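Local coordinates for protein probable acetyltransferase (Thermus thermophilus, PDB 3EXN) that probably transfers an acyl group from acetyl-CoA to an acceptor, as GCN5-related N-acetyltransferases (GNAT) do, at residues R103-G106 and R107-L110; L95-E98 and D99-G102; D48-R51 and D52-L56. One frame throughout, in Å; residues are numbered along the deposited sequence.

Contact 1 (R103-G106 and R107-L110); sequences RGLG and RQAL. With ACO (acetyl coenzyme *a), chain C.
Gly104 and Arg107 stand at the two ends of the first turn of helix 105-115, the pyrophosphate-binding turn of the GNAT fold, where the family sequence Gln-x-x-Gly-x-Gly runs from Gln101 to Gly106. Arg107 N donates to ACO O2A at 2.9 Å, in company with two glycine donors: Gly104 N, at the N-cap position, meets ACO O1A at 2.8 Å, and Gly106 N meets ACO O5A at the same length. The diphosphate thus sits over the helix's amino end, whose dipole would probably stabilise its charge. A CB on Gly106 would run into ACO O6A, so the position has no space for a side chain. The Arg107 chain runs extended, CG anti to the backbone N (chi1 175°), and carries the guanidinium away from the turn to Gln141, which NH1 meets by a hydrogen bond. Gln108 N then closes the turn on Gly104 O at 3.1 Å, with its CB resting near the same oxygen. Ala109 N bonds to Leu105 O, while its methyl packs on Leu94 and Leu67 of the sheet. Leu110 N reaches Gly106 O at 3.1 Å, and Leu110 CB lies 3.5 Å from that oxygen.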
ATOM      1  N   ARG A 103     -11.008   7.909  -8.045  1.00  9.49           N
ATOM      2  CA  ARG A 103     -12.373   7.954  -7.506  1.00  9.57           C
ATOM      3  C   ARG A 103     -12.320   8.134  -5.989  1.00  8.75           C
ATOM      4  O   ARG A 103     -13.306   7.930  -5.310  1.00 10.39           O
ATOM      5  CB  ARG A 103     -13.153   6.670  -7.802  1.00  9.31           C
ATOM      6  CG  ARG A 103     -12.970   6.104  -9.204  1.00 12.68           C
ATOM      7  CD  ARG A 103     -13.993   5.002  -9.522  1.00 14.53           C
ATOM      8  NE  ARG A 103     -14.281   4.149  -8.357  1.00 18.18           N
ATOM      9  CZ  ARG A 103     -15.314   3.306  -8.273  1.00 19.21           C
ATOM     10  NH1 ARG A 103     -15.503   2.586  -7.180  1.00 18.52           N
ATOM     11  NH2 ARG A 103     -16.167   3.179  -9.279  1.00 20.38           N
ATOM     12  N   GLY A 104     -11.168   8.504  -5.463  1.00  9.19           N
ATOM     13  CA  GLY A 104     -11.006   8.697  -4.033  1.00  8.50           C
ATOM     14  C   GLY A 104     -10.734   7.475  -3.188  1.00  8.26           C
ATOM     15  O   GLY A 104     -10.666   7.599  -1.948  1.00  8.68           O
ATOM     16  N   LEU A 105     -10.547   6.310  -3.800  1.00  6.46           N
ATOM     17  CA  LEU A 105     -10.336   5.090  -3.016  1.00  6.92           C
ATOM     18  C   LEU A 105      -8.974   5.042  -2.279  1.00  7.57           C
ATOM     19  O   LEU A 105      -8.893   4.496  -1.159  1.00  7.89           O
ATOM     20  CB  LEU A 105     -10.515   3.867  -3.879  1.00  6.14           C
ATOM     21  CG  LEU A 105     -11.879   3.673  -4.518  1.00  3.96           C
ATOM     22  CD1 LEU A 105     -11.817   2.536  -5.473  1.00  3.25           C
ATOM     23  CD2 LEU A 105     -13.027   3.415  -3.494  1.00  4.98           C
ATOM     24  N   GLY A 106      -7.947   5.668  -2.862  1.00  7.72           N
ATOM     25  CA  GLY A 106      -6.609   5.739  -2.243  1.00  7.25           C
ATOM     26  C   GLY A 106      -6.716   6.523  -0.952  1.00  7.08           C
ATOM     27  O   GLY A 106      -6.234   6.068   0.111  1.00  7.44           O
ATOM     28  N   ARG A 107      -7.398   7.671  -1.017  1.00  5.51           N
ATOM     29  CA  ARG A 107      -7.568   8.485   0.187  1.00  5.73           C
ATOM     30  C   ARG A 107      -8.400   7.752   1.264  1.00  4.71           C
ATOM     31  O   ARG A 107      -8.069   7.763   2.441  1.00  5.23           O
ATOM     32  CB  ARG A 107      -8.235   9.852  -0.132  1.00  6.24           C
ATOM     33  CG  ARG A 107      -8.515  10.619   1.158  1.00  8.49           C
ATOM     34  CD  ARG A 107      -9.036  12.058   0.947  1.00 12.77           C
ATOM     35  NE  ARG A 107      -9.481  12.635   2.219  1.00 16.71           N
ATOM     36  CZ  ARG A 107      -8.685  13.110   3.194  1.00 21.00           C
ATOM     37  NH1 ARG A 107      -7.352  13.110   3.085  1.00 22.47           N
ATOM     38  NH2 ARG A 107      -9.228  13.608   4.307  1.00 22.14           N
ATOM     39  N   GLN A 108      -9.449   7.079   0.845  1.00  6.02           N
ATOM     40  CA  GLN A 108     -10.321   6.377   1.787  1.00  6.64           C
ATOM     41  C   GLN A 108      -9.525   5.264   2.506  1.00  5.62           C
ATOM     42  O   GLN A 108      -9.680   5.093   3.733  1.00  4.31           O
ATOM     43  CB  GLN A 108     -11.543   5.776   1.086  1.00  5.58           C
ATOM     44  CG  GLN A 108     -12.593   5.263   2.105  1.00  7.13           C
ATOM     45  CD  GLN A 108     -13.784   4.567   1.484  1.00  7.78           C
ATOM     46  OE1 GLN A 108     -14.162   4.800   0.311  1.00  7.48           O
ATOM     47  NE2 GLN A 108     -14.369   3.697   2.254  1.00  3.81           N
ATOM     48  N   ALA A 109      -8.691   4.538   1.739  1.00  4.70           N
ATOM     49  CA  ALA A 109      -7.925   3.385   2.279  1.00  5.38           C
ATOM     50  C   ALA A 109      -6.925   3.900   3.331  1.00  6.01           C
ATOM     51  O   ALA A 109      -6.754   3.319   4.413  1.00  6.26           O
ATOM     52  CB  ALA A 109      -7.195   2.623   1.166  1.00  5.71           C
ATOM     53  N   LEU A 110      -6.297   5.022   3.008  1.00  7.39           N
ATOM     54  CA  LEU A 110      -5.314   5.617   3.898  1.00  8.91           C
ATOM     55  C   LEU A 110      -5.956   6.112   5.198  1.00  9.73           C
ATOM     56  O   LEU A 110      -5.398   5.903   6.320  1.00 11.02           O
ATOM     57  CB  LEU A 110      -4.638   6.782   3.187  1.00 10.04           C
ATOM     58  CG  LEU A 110      -3.333   7.307   3.706  1.00 12.16           C
ATOM     59  CD1 LEU A 110      -2.326   6.154   3.893  1.00 12.90           C
ATOM     60  CD2 LEU A 110      -2.845   8.352   2.676  1.00 13.74           C
TER
HETATM   61  O5B ACO C1001      -6.888  10.931  -4.874  1.00 40.16           O
HETATM   62  P1A ACO C1001      -7.588   9.441  -5.002  1.00 39.72           P
HETATM   63  O1A ACO C1001      -8.601   9.499  -6.146  1.00 36.96           O
HETATM   64  O2A ACO C1001      -7.873   8.940  -3.595  1.00 31.26           O
HETATM   65  O3A ACO C1001      -6.289   8.611  -5.529  1.00 34.08           O
HETATM   66  P2A ACO C1001      -6.331   7.086  -5.992  1.00 31.76           P
HETATM   67  O4A ACO C1001      -6.043   7.118  -7.497  1.00 31.40           O
HETATM   68  O5A ACO C1001      -7.612   6.399  -5.586  1.00 28.43           O
HETATM   69  O6A ACO C1001      -5.026   6.555  -5.138  1.00 31.78           O
HETATM   70  CBP ACO C1001      -2.674   6.004  -5.669  1.00 27.77           C
HETATM   71  CCP ACO C1001      -3.696   7.089  -5.281  1.00 29.91           C
HETATM   72  CDP ACO C1001      -2.632   5.044  -4.495  1.00 24.05           C
HETATM   73  CEP ACO C1001      -1.279   6.588  -5.866  1.00 27.70           C
HETATM   74  CAP ACO C1001      -3.139   5.275  -6.959  1.00 28.96           C
HETATM   75  OAP ACO C1001      -3.188   6.194  -8.082  1.00 31.25           O
HETATM   76  C9P ACO C1001      -2.221   4.143  -7.381  1.00 28.38           C
HETATM   77  O9P ACO C1001      -2.410   2.992  -7.014  1.00 24.16           O
HETATM   78  N8P ACO C1001      -1.218   4.463  -8.195  1.00 30.05           N
HETATM   79  C7P ACO C1001      -0.295   3.464  -8.767  1.00 28.85           C
HETATM   80  C6P ACO C1001       0.530   2.713  -7.722  1.00 27.91           C
HETATM   81  C5P ACO C1001       1.343   3.676  -6.870  1.00 29.30           C
HETATM   82  O5P ACO C1001       1.966   4.638  -7.370  1.00 29.15           O
HETATM   83  N4P ACO C1001       1.331   3.415  -5.554  1.00 29.18           N
HETATM   84  C3P ACO C1001       2.073   4.228  -4.616  1.00 27.42           C
HETATM   85  C2P ACO C1001       3.463   3.686  -4.391  1.00 29.24           C
HETATM   86  S1P ACO C1001       4.391   4.643  -3.183  1.00 34.54           S
HETATM   87  C   ACO C1001       3.674   3.965  -1.807  1.00 31.41           C
HETATM   88  O   ACO C1001       2.817   3.131  -1.947  1.00 28.49           O
HETATM   89  CH3 ACO C1001       4.104   4.402  -0.420  1.00 29.12           C

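Contact 2 (L95-E98 and D99-G102); sequences LIRE and DHQG. With ACO (acetyl coenzyme *a), chain C.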
ATOM      1  N   LEU A  95      -1.730   0.505  -3.425  1.00  4.14           N
ATOM      2  CA  LEU A  95      -2.037   0.326  -4.818  1.00  4.43           C
ATOM      3  C   LEU A  95      -3.573   0.238  -5.011  1.00  3.36           C
ATOM      4  O   LEU A  95      -4.230  -0.559  -4.370  1.00  3.17           O
ATOM      5  CB  LEU A  95      -1.329  -0.943  -5.334  1.00  3.92           C
ATOM      6  CG  LEU A  95      -1.645  -1.372  -6.782  1.00  8.19           C
ATOM      7  CD1 LEU A  95      -1.404  -0.217  -7.741  1.00 12.03           C
ATOM      8  CD2 LEU A  95      -0.754  -2.572  -7.181  1.00  9.72           C
ATOM      9  N   ILE A  96      -4.119   1.065  -5.889  1.00  3.84           N
ATOM     10  CA  ILE A  96      -5.514   0.920  -6.345  1.00  4.48           C
ATOM     11  C   ILE A  96      -5.453   0.378  -7.759  1.00  4.70           C
ATOM     12  O   ILE A  96      -4.702   0.879  -8.625  1.00  5.31           O
ATOM     13  CB  ILE A  96      -6.282   2.280  -6.297  1.00  4.10           C
ATOM     14  CG1 ILE A  96      -6.266   2.912  -4.898  1.00  4.77           C
ATOM     15  CG2 ILE A  96      -7.716   2.132  -6.856  1.00  4.26           C
ATOM     16  CD1 ILE A  96      -6.944   2.026  -3.824  1.00  3.99           C
ATOM     17  N   ARG A  97      -6.233  -0.677  -8.007  1.00  5.27           N
ATOM     18  CA  ARG A  97      -6.304  -1.326  -9.299  1.00  6.53           C
ATOM     19  C   ARG A  97      -6.614  -0.269 -10.361  1.00  7.69           C
ATOM     20  O   ARG A  97      -7.448   0.626 -10.147  1.00  6.78           O
ATOM     21  CB  ARG A  97      -7.418  -2.385  -9.268  1.00  6.77           C
ATOM     22  CG  ARG A  97      -7.143  -3.649  -9.998  1.00  9.97           C
ATOM     23  CD  ARG A  97      -8.287  -4.629  -9.791  1.00 10.61           C
ATOM     24  NE  ARG A  97      -9.463  -4.300 -10.606  1.00 10.75           N
ATOM     25  CZ  ARG A  97     -10.619  -4.964 -10.558  1.00 11.33           C
ATOM     26  NH1 ARG A  97     -10.785  -5.991  -9.724  1.00  9.64           N
ATOM     27  NH2 ARG A  97     -11.610  -4.629 -11.385  1.00 14.14           N
ATOM     28  N   GLU A  98      -5.986  -0.416 -11.517  1.00  8.17           N
ATOM     29  CA  GLU A  98      -5.834   0.682 -12.435  1.00  9.38           C
ATOM     30  C   GLU A  98      -7.193   1.169 -12.955  1.00 10.91           C
ATOM     31  O   GLU A  98      -7.405   2.382 -13.094  1.00 11.37           O
ATOM     32  CB  GLU A  98      -4.914   0.242 -13.569  1.00 10.74           C
ATOM     33  CG  GLU A  98      -4.188   1.341 -14.255  1.00 10.79           C
ATOM     34  CD  GLU A  98      -3.080   0.813 -15.159  1.00  9.44           C
ATOM     35  OE1 GLU A  98      -2.151   0.128 -14.685  1.00  5.64           O
ATOM     36  OE2 GLU A  98      -3.150   1.139 -16.336  1.00 10.99           O
ATOM     37  N   ASP A  99      -8.140   0.245 -13.173  1.00 10.87           N
ATOM     38  CA  ASP A  99      -9.497   0.637 -13.568  1.00 11.28           C
ATOM     39  C   ASP A  99     -10.354   1.329 -12.499  1.00 10.56           C
ATOM     40  O   ASP A  99     -11.444   1.799 -12.821  1.00 10.90           O
ATOM     41  CB  ASP A  99     -10.289  -0.528 -14.183  1.00 11.96           C
ATOM     42  CG  ASP A  99     -10.470  -1.707 -13.240  1.00 12.99           C
ATOM     43  OD1 ASP A  99      -9.974  -1.699 -12.093  1.00 15.45           O
ATOM     44  OD2 ASP A  99     -11.090  -2.695 -13.686  1.00 11.58           O
ATOM     45  N   HIS A 100      -9.872   1.408 -11.254  1.00  8.89           N
ATOM     46  CA  HIS A 100     -10.601   2.043 -10.147  1.00  9.71           C
ATOM     47  C   HIS A 100      -9.890   3.273  -9.582  1.00  9.04           C
ATOM     48  O   HIS A 100     -10.289   3.816  -8.540  1.00  8.17           O
ATOM     49  CB  HIS A 100     -10.830   1.005  -9.027  1.00  9.68           C
ATOM     50  CG  HIS A 100     -11.937   0.041  -9.315  1.00 12.34           C
ATOM     51  ND1 HIS A 100     -11.746  -1.127 -10.025  1.00 13.41           N
ATOM     52  CD2 HIS A 100     -13.252   0.068  -8.984  1.00 16.31           C
ATOM     53  CE1 HIS A 100     -12.901  -1.764 -10.145  1.00 14.21           C
ATOM     54  NE2 HIS A 100     -13.830  -1.062  -9.521  1.00 15.22           N
ATOM     55  N   GLN A 101      -8.840   3.737 -10.284  1.00  9.65           N
ATOM     56  CA  GLN A 101      -8.088   4.904  -9.845  1.00  9.39           C
ATOM     57  C   GLN A 101      -8.874   6.211 -10.065  1.00  9.79           C
ATOM     58  O   GLN A 101      -9.804   6.272 -10.872  1.00  8.28           O
ATOM     59  CB  GLN A 101      -6.678   4.967 -10.519  1.00  9.72           C
ATOM     60  CG  GLN A 101      -5.659   3.951  -9.964  1.00  8.89           C
ATOM     61  CD  GLN A 101      -4.355   3.849 -10.720  1.00 11.53           C
ATOM     62  OE1 GLN A 101      -4.107   4.601 -11.665  1.00  9.43           O
ATOM     63  NE2 GLN A 101      -3.500   2.913 -10.309  1.00  8.69           N
ATOM     64  N   GLY A 102      -8.503   7.247  -9.320  1.00  9.50           N
ATOM     65  CA  GLY A 102      -9.121   8.568  -9.484  1.00 10.52           C
ATOM     66  C   GLY A 102     -10.562   8.762  -8.973  1.00 10.82           C
ATOM     67  O   GLY A 102     -11.261   9.682  -9.426  1.00 11.68           O
TER
HETATM   68  O5B ACO C1001      -6.888  10.931  -4.874  1.00 40.16           O
HETATM   69  P1A ACO C1001      -7.588   9.441  -5.002  1.00 39.72           P
HETATM   70  O1A ACO C1001      -8.601   9.499  -6.146  1.00 36.96           O
HETATM   71  O2A ACO C1001      -7.873   8.940  -3.595  1.00 31.26           O
HETATM   72  O3A ACO C1001      -6.289   8.611  -5.529  1.00 34.08           O
HETATM   73  P2A ACO C1001      -6.331   7.086  -5.992  1.00 31.76           P
HETATM   74  O4A ACO C1001      -6.043   7.118  -7.497  1.00 31.40           O
HETATM   75  O5A ACO C1001      -7.612   6.399  -5.586  1.00 28.43           O
HETATM   76  O6A ACO C1001      -5.026   6.555  -5.138  1.00 31.78           O
HETATM   77  CBP ACO C1001      -2.674   6.004  -5.669  1.00 27.77           C
HETATM   78  CCP ACO C1001      -3.696   7.089  -5.281  1.00 29.91           C
HETATM   79  CDP ACO C1001      -2.632   5.044  -4.495  1.00 24.05           C
HETATM   80  CEP ACO C1001      -1.279   6.588  -5.866  1.00 27.70           C
HETATM   81  CAP ACO C1001      -3.139   5.275  -6.959  1.00 28.96           C
HETATM   82  OAP ACO C1001      -3.188   6.194  -8.082  1.00 31.25           O
HETATM   83  C9P ACO C1001      -2.221   4.143  -7.381  1.00 28.38           C
HETATM   84  O9P ACO C1001      -2.410   2.992  -7.014  1.00 24.16           O
HETATM   85  N8P ACO C1001      -1.218   4.463  -8.195  1.00 30.05           N
HETATM   86  C7P ACO C1001      -0.295   3.464  -8.767  1.00 28.85           C
HETATM   87  C6P ACO C1001       0.530   2.713  -7.722  1.00 27.91           C
HETATM   88  C5P ACO C1001       1.343   3.676  -6.870  1.00 29.30           C
HETATM   89  O5P ACO C1001       1.966   4.638  -7.370  1.00 29.15           O
HETATM   90  N4P ACO C1001       1.331   3.415  -5.554  1.00 29.18           N
HETATM   91  C3P ACO C1001       2.073   4.228  -4.616  1.00 27.42           C
HETATM   92  C2P ACO C1001       3.463   3.686  -4.391  1.00 29.24           C
HETATM   93  S1P ACO C1001       4.391   4.643  -3.183  1.00 34.54           S
HETATM   94  C   ACO C1001       3.674   3.965  -1.807  1.00 31.41           C
HETATM   95  O   ACO C1001       2.817   3.131  -1.947  1.00 28.49           O
HETATM   96  CH3 ACO C1001       4.104   4.402  -0.420  1.00 29.12           C
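Arg97 and Asp99 form a side-on salt bridge in the loop that carries the chain from strand 89-96 into the pyrophosphate-binding turn of the GNAT fold. Arg97 NE meets Asp99 OD1 at 3.0 Å and Arg97 NH2 takes the syn lone pair of OD2 at 3.1 Å, although the guanidinium and carboxylate planes stand 38° apart. A bend at chi3 (77°) turns the Arg97 tip to this carboxylate, and NH1 carries a second salt bridge to Glu72. Asp99 OD1 is gripped twice: His100 ND1 also donates to it, from above the carboxylate plane, at 2.8 Å. Arg97 NH2 comes to the edge of the His100 ring, whose plane is nearly upright to the guanidinium. Replacing Arg97 with an alanine would probably leave Asp99 with His100 ND1 as its partner in this loop and take from Glu72 the salt bridge to NH1.

Backbone bonds fold the short 3-10 turn: His100 N to Arg97 O, and a weak, long one from Gln101 N to Glu98 O. Ile96 CG2 packs on His100 CB at 4.0 Å.

Ile96 N donates almost straight (172°) to ACO O9P, so the pantetheine arm takes a backbone bond at the end of strand 89-96, and Gly102 N reaches ACO O4A on the diphosphate. The extended Gln101 side chain runs back to the strand, its OE1 bonded to Lys133 and its NE2 donating a hydrogen bond to Ile96 O at 2.9 Å.

Contact 3 (D48-R51 and D52-L56); sequences DVVR and DLQTL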
ATOM      1  N   ASP A  48       6.032 -15.889  -6.871  1.00  8.35           N
ATOM      2  CA  ASP A  48       6.537 -14.689  -6.166  1.00  8.63           C
ATOM      3  C   ASP A  48       5.519 -14.183  -5.103  1.00  7.24           C
ATOM      4  O   ASP A  48       5.889 -13.841  -3.973  1.00  7.37           O
ATOM      5  CB  ASP A  48       6.745 -13.478  -7.146  1.00  9.40           C
ATOM      6  CG  ASP A  48       7.922 -13.628  -8.168  1.00 14.68           C
ATOM      7  OD1 ASP A  48       8.882 -14.407  -7.986  1.00 12.96           O
ATOM      8  OD2 ASP A  48       7.893 -12.846  -9.180  1.00 19.35           O
ATOM      9  N   VAL A  49       4.247 -14.077  -5.487  1.00  6.10           N
ATOM     10  CA  VAL A  49       3.191 -13.497  -4.561  1.00  6.07           C
ATOM     11  C   VAL A  49       3.016 -14.424  -3.334  1.00  5.59           C
ATOM     12  O   VAL A  49       2.987 -13.990  -2.146  1.00  6.39           O
ATOM     13  CB  VAL A  49       1.881 -13.305  -5.294  1.00  4.92           C
ATOM     14  CG1 VAL A  49       0.781 -12.924  -4.282  1.00  5.21           C
ATOM     15  CG2 VAL A  49       2.031 -12.186  -6.405  1.00  6.65           C
ATOM     16  N   VAL A  50       2.994 -15.731  -3.602  1.00  4.72           N
ATOM     17  CA  VAL A  50       2.924 -16.705  -2.505  1.00  5.73           C
ATOM     18  C   VAL A  50       4.091 -16.522  -1.547  1.00  6.48           C
ATOM     19  O   VAL A  50       3.878 -16.405  -0.340  1.00  6.42           O
ATOM     20  CB  VAL A  50       2.866 -18.147  -3.037  1.00  6.31           C
ATOM     21  CG1 VAL A  50       3.088 -19.187  -1.876  1.00  4.93           C
ATOM     22  CG2 VAL A  50       1.523 -18.347  -3.798  1.00  3.43           C
ATOM     23  N   ARG A  51       5.312 -16.487  -2.079  1.00  5.70           N
ATOM     24  CA  ARG A  51       6.493 -16.321  -1.245  1.00  6.70           C
ATOM     25  C   ARG A  51       6.398 -15.034  -0.388  1.00  6.35           C
ATOM     26  O   ARG A  51       6.673 -15.043   0.809  1.00  7.11           O
ATOM     27  CB  ARG A  51       7.727 -16.334  -2.134  1.00  7.98           C
ATOM     28  CG  ARG A  51       9.026 -16.177  -1.453  1.00 13.00           C
ATOM     29  CD  ARG A  51      10.139 -16.347  -2.462  1.00 16.48           C
ATOM     30  NE  ARG A  51      10.020 -17.624  -3.184  1.00 22.56           N
ATOM     31  CZ  ARG A  51       9.804 -17.788  -4.498  1.00 25.04           C
ATOM     32  NH1 ARG A  51       9.685 -16.751  -5.334  1.00 26.37           N
ATOM     33  NH2 ARG A  51       9.721 -19.028  -4.990  1.00 25.91           N
ATOM     34  N   ASP A  52       5.994 -13.936  -1.003  1.00  6.12           N
ATOM     35  CA  ASP A  52       5.882 -12.671  -0.308  1.00  7.05           C
ATOM     36  C   ASP A  52       4.819 -12.711   0.805  1.00  7.06           C
ATOM     37  O   ASP A  52       5.020 -12.158   1.855  1.00  6.74           O
ATOM     38  CB  ASP A  52       5.630 -11.566  -1.334  1.00  7.67           C
ATOM     39  CG  ASP A  52       6.897 -11.203  -2.135  1.00 10.49           C
ATOM     40  OD1 ASP A  52       8.029 -11.600  -1.736  1.00 13.50           O
ATOM     41  OD2 ASP A  52       6.778 -10.516  -3.162  1.00 14.45           O
ATOM     42  N   LEU A  53       3.685 -13.361   0.558  1.00  6.39           N
ATOM     43  CA  LEU A  53       2.671 -13.537   1.594  1.00  6.22           C
ATOM     44  C   LEU A  53       3.115 -14.436   2.748  1.00  6.80           C
ATOM     45  O   LEU A  53       2.780 -14.177   3.899  1.00  7.40           O
ATOM     46  CB  LEU A  53       1.348 -14.006   0.986  1.00  5.64           C
ATOM     47  CG  LEU A  53       0.637 -12.993   0.087  1.00  5.86           C
ATOM     48  CD1 LEU A  53      -0.540 -13.633  -0.579  1.00  5.40           C
ATOM     49  CD2 LEU A  53       0.236 -11.676   0.862  1.00  8.17           C
ATOM     50  N   GLN A  54       3.936 -15.435   2.463  1.00  7.99           N
ATOM     51  CA  GLN A  54       4.463 -16.326   3.527  1.00  8.08           C
ATOM     52  C   GLN A  54       5.395 -15.564   4.463  1.00  6.87           C
ATOM     53  O   GLN A  54       5.373 -15.751   5.702  1.00  5.88           O
ATOM     54  CB  GLN A  54       5.172 -17.513   2.895  1.00  8.23           C
ATOM     55  CG  GLN A  54       4.234 -18.434   2.165  1.00  8.63           C
ATOM     56  CD  GLN A  54       4.928 -19.535   1.368  1.00 11.47           C
ATOM     57  OE1 GLN A  54       6.085 -19.410   0.938  1.00 10.98           O
ATOM     58  NE2 GLN A  54       4.212 -20.611   1.159  1.00 11.28           N
ATOM     59  N   THR A  55       6.187 -14.696   3.856  1.00  7.33           N
ATOM     60  CA  THR A  55       7.093 -13.831   4.575  1.00  7.24           C
ATOM     61  C   THR A  55       6.330 -12.883   5.499  1.00  7.69           C
ATOM     62  O   THR A  55       6.711 -12.720   6.650  1.00  8.21           O
ATOM     63  CB  THR A  55       8.048 -13.036   3.620  1.00  8.09           C
ATOM     64  OG1 THR A  55       8.863 -13.954   2.865  1.00 10.70           O
ATOM     65  CG2 THR A  55       8.930 -12.160   4.437  1.00  6.23           C
ATOM     66  N   LEU A  56       5.268 -12.237   5.018  1.00  7.44           N
ATOM     67  CA  LEU A  56       4.551 -11.278   5.874  1.00  7.85           C
ATOM     68  C   LEU A  56       3.708 -11.969   6.932  1.00  8.03           C
ATOM     69  O   LEU A  56       3.514 -11.415   8.027  1.00  8.30           O
ATOM     70  CB  LEU A  56       3.746 -10.253   5.064  1.00  6.66           C
ATOM     71  CG  LEU A  56       2.382 -10.539   4.438  1.00  9.95           C
ATOM     72  CD1 LEU A  56       1.237 -10.456   5.502  1.00 10.64           C
ATOM     73  CD2 LEU A  56       2.097  -9.564   3.277  1.00  8.42           C
TER
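Arg51 and Thr55 sit one turn apart on helix 46-57, an amphipathic helix of the GNAT domain that turns its apolar side to helix 22-30 and its polar side outward. Arg51 O is held twice by Thr55: the amide N approaches from one face of the carbonyl plane at 3.1 Å, and the hydroxyl OG1 from the opposite face at 3.2 Å. With OG1 set beside its own backbone N (chi1 -61°), the threonine hydroxyl falls back over the preceding turn. Arg51 CB lies against Asp52 N, and the chain bends at chi3, bringing NH1 to Asp48 OD1 in a long salt bridge, 3.6 Å, with the oxygen in the guanidinium plane at its edge.

Asp52 reaches back to Asp48: its N donates to Asp48 O, and its carboxylate folds back along the helix until CG is 3.4 Å from that oxygen.

Val50, which also touches Ala22, meets Gln54 one turn on. The backbone bond from Gln54 N to Val50 O is joined by the extended glutamine chain, which passes across the valine so that NE2 comes within 3.5 Å of the methyl CG1. This is a van der Waals contact between an amide and a methyl group.

The inward side is carried by Val49 and Leu53, which run alongside each other in the same direction. Val49 packs on Leu25 and Phe29, Leu53 on Ala22, and between the two side chains CG1 of Val49 touches CD1 of Leu53 at 4.0 Å.

In the fold
Along the chain, contact 3 comes first, entirely within helix 46-57; it lies away from the cofactor, about 10 Å from contact 2 and 15 Å from contact 1 between nearest atoms. The chain then runs through strands 62-69 and 72-81 to strand 89-96, where contact 2 covers the strand end and most of the loop 97-104. Contact 1 starts at the next residue and runs from the loop's end into the first turn of helix 105-115. None of the three nests in or crosses another; each closes locally. Contacts 1 and 2 touch through Leu105 and Gly106 against His100 and Ile96, and together join strand to helix in a beta-alpha-beta unit while both hold acetyl-CoA.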